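Long-range contact in organic hydroperoxide resistance protein (Elizabethkingia anophelis NUHP1, PDB 6D9N), which probably detoxifies organic hydroperoxides by reducing them with a pair of cysteines, as in other members of the OsmC/Ohr family: residues Ile79-Thr84 / Ala108-Val113. Numbering follows the deposited sequence.
Sequences IKTGET and ANIPGV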
loop_
_atom_site.group_PDB
_atom_site.type_symbol
_atom_site.label_atom_id
_atom_site.label_comp_id
_atom_site.label_asym_id
_atom_site.label_seq_id
_atom_site.Cartn_x
_atom_site.Cartn_y
_atom_site.Cartn_z
ATOM N N ILE B 79 6.022 -21.448 18.300
ATOM C CA ILE B 79 4.859 -22.326 18.098
ATOM C C ILE B 79 4.985 -22.999 16.732
ATOM O O ILE B 79 5.253 -22.319 15.719
ATOM C CB ILE B 79 3.527 -21.550 18.238
ATOM C CG1 ILE B 79 2.306 -22.482 18.038
ATOM C CG2 ILE B 79 3.473 -20.403 17.275
ATOM C CD1 ILE B 79 0.956 -21.910 18.539
ATOM N N LYS B 80 4.761 -24.312 16.679
ATOM C CA LYS B 80 4.744 -25.058 15.425
ATOM C C LYS B 80 3.446 -24.813 14.669
ATOM O O LYS B 80 2.354 -25.001 15.220
ATOM C CB LYS B 80 4.842 -26.559 15.721
ATOM C CG LYS B 80 4.874 -27.435 14.495
ATOM C CD LYS B 80 4.875 -28.926 14.876
ATOM C CE LYS B 80 4.877 -29.811 13.649
ATOM N NZ LYS B 80 4.800 -31.260 14.031
ATOM N N THR B 81 3.561 -24.370 13.417
ATOM C CA THR B 81 2.392 -24.201 12.560
ATOM C C THR B 81 2.735 -24.686 11.171
ATOM O O THR B 81 3.915 -24.807 10.813
ATOM C CB THR B 81 1.930 -22.731 12.431
ATOM O OG1 THR B 81 2.713 -22.012 11.473
ATOM C CG2 THR B 81 2.009 -22.003 13.721
ATOM N N GLY B 82 1.711 -24.893 10.352
ATOM C CA GLY B 82 1.945 -25.047 8.938
ATOM C C GLY B 82 2.184 -23.706 8.261
ATOM O O GLY B 82 2.136 -22.648 8.874
ATOM N N GLU B 83 2.392 -23.748 6.954
ATOM C CA GLU B 83 2.650 -22.503 6.225
ATOM C C GLU B 83 1.378 -21.656 6.187
ATOM O O GLU B 83 0.303 -22.165 5.844
ATOM C CB GLU B 83 3.140 -22.820 4.819
ATOM C CG GLU B 83 3.476 -21.555 3.999
ATOM C CD GLU B 83 4.084 -21.899 2.660
ATOM O OE1 GLU B 83 5.207 -22.461 2.633
ATOM O OE2 GLU B 83 3.436 -21.588 1.649
ATOM N N THR B 84 1.498 -20.396 6.599
ATOM C CA THR B 84 0.326 -19.525 6.678
ATOM C C THR B 84 -0.020 -18.936 5.314
ATOM O O THR B 84 0.815 -18.876 4.390
ATOM C CB THR B 84 0.583 -18.372 7.669
ATOM O OG1 THR B 84 1.696 -17.598 7.220
ATOM C CG2 THR B 84 0.871 -18.890 9.054
ATOM N N ALA B 108 -6.651 -14.623 7.558
ATOM C CA ALA B 108 -5.438 -15.413 7.738
ATOM C C ALA B 108 -5.823 -16.862 7.974
ATOM O O ALA B 108 -6.795 -17.140 8.687
ATOM C CB ALA B 108 -4.601 -14.929 8.933
ATOM N N ASN B 109 -5.019 -17.765 7.422
ATOM C CA ASN B 109 -5.141 -19.182 7.736
ATOM C C ASN B 109 -3.846 -19.683 8.352
ATOM O O ASN B 109 -2.764 -19.477 7.790
ATOM C CB ASN B 109 -5.477 -20.024 6.511
ATOM C CG ASN B 109 -5.756 -21.458 6.894
ATOM O OD1 ASN B 109 -6.793 -21.757 7.471
ATOM N ND2 ASN B 109 -4.824 -22.346 6.623
ATOM N N ILE B 110 -3.970 -20.381 9.475
ATOM C CA ILE B 110 -2.806 -20.885 10.218
ATOM C C ILE B 110 -3.024 -22.372 10.454
ATOM O O ILE B 110 -3.751 -22.754 11.395
ATOM C CB ILE B 110 -2.618 -20.141 11.554
ATOM C CG1 ILE B 110 -2.622 -18.623 11.358
ATOM C CG2 ILE B 110 -1.318 -20.614 12.232
ATOM C CD1 ILE B 110 -2.686 -17.824 12.673
ATOM N N PRO B 111 -2.440 -23.252 9.637
ATOM C CA PRO B 111 -2.658 -24.688 9.849
ATOM C C PRO B 111 -1.990 -25.155 11.126
ATOM O O PRO B 111 -0.926 -24.663 11.515
ATOM C CB PRO B 111 -1.945 -25.335 8.653
ATOM C CG PRO B 111 -1.780 -24.225 7.645
ATOM C CD PRO B 111 -1.597 -22.972 8.450
ATOM N N GLY B 112 -2.610 -26.144 11.778
ATOM C CA GLY B 112 -1.974 -26.895 12.847
ATOM C C GLY B 112 -2.057 -26.290 14.221
ATOM O O GLY B 112 -1.416 -26.822 15.143
ATOM N N VAL B 113 -2.836 -25.237 14.415
ATOM C CA VAL B 113 -3.003 -24.636 15.727
ATOM C C VAL B 113 -4.473 -24.686 16.113
ATOM O O VAL B 113 -5.353 -24.910 15.275
ATOM C CB VAL B 113 -2.484 -23.185 15.766
ATOM C CG1 VAL B 113 -1.042 -23.122 15.331
ATOM C CG2 VAL B 113 -3.341 -22.250 14.868
HETATM O O HOH W 1 1.174 -27.700 14.324
HETATM O O HOH W 2 -2.351 -21.751 4.997
#
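Gly82 and Pro111 bring the two segments together in antiparallel sense through one direct backbone hydrogen bond, Gly82 N to Pro111 O (2.9 Å), which is nearly straight at the hydrogen (168°) although the donor sits above the carbonyl plane. Pro111 and Gly112 are the central residues of a type II turn from Ile110 to Val113, and Gly112 has the positive phi expected at its third position. The proline ring lies against the bare backbone of Gly82, with Pro111 CB 3.9 Å from Gly82 CA, and the CG-CD side of the ring lies against the Glu83 carbonyl, with Pro111 CD 3.3 Å from Glu83 O. Glu83 O accepts a hydrogen bond from a water, which in turn accepts one from Asn109 ND2, whereas Asn109 OD1 bonds to Ser146 OG of strand 141-146; a second water donates to both Lys80 O and Gly112 O, so solvent bridges the segments on either side of the direct bond. Thr81 turns its methyl inward: CG2, anti to the carbonyl carbon, lies 3.6 Å from Val113 CG1 and 3.9 Å from Ile110 CG2, while OG1 bonds to Gly82 O within its own segment. Val113 CG1 is also met by Ile79 CD1 at 4.0 Å, the two side chains crossing at about a right angle. Farther along, Thr84 CA makes a CH···O contact with Asn109 O (3.3 Å), and Thr84 OG1 turns to Asp67 and Asn71 of helix 54-77. Ile74 of that helix touches the side chains of Ile79, Thr81 and Thr84, whereas Ala118 of helix 115-128 packs on Val113. Here the loop from helix 54-77 into strand 85-94 meets the turn between strand 100-109 and helix 115-128, extending the antiparallel pairing of the beta hairpin past its strands, within the alpha+beta fold of the OsmC/Ohr family.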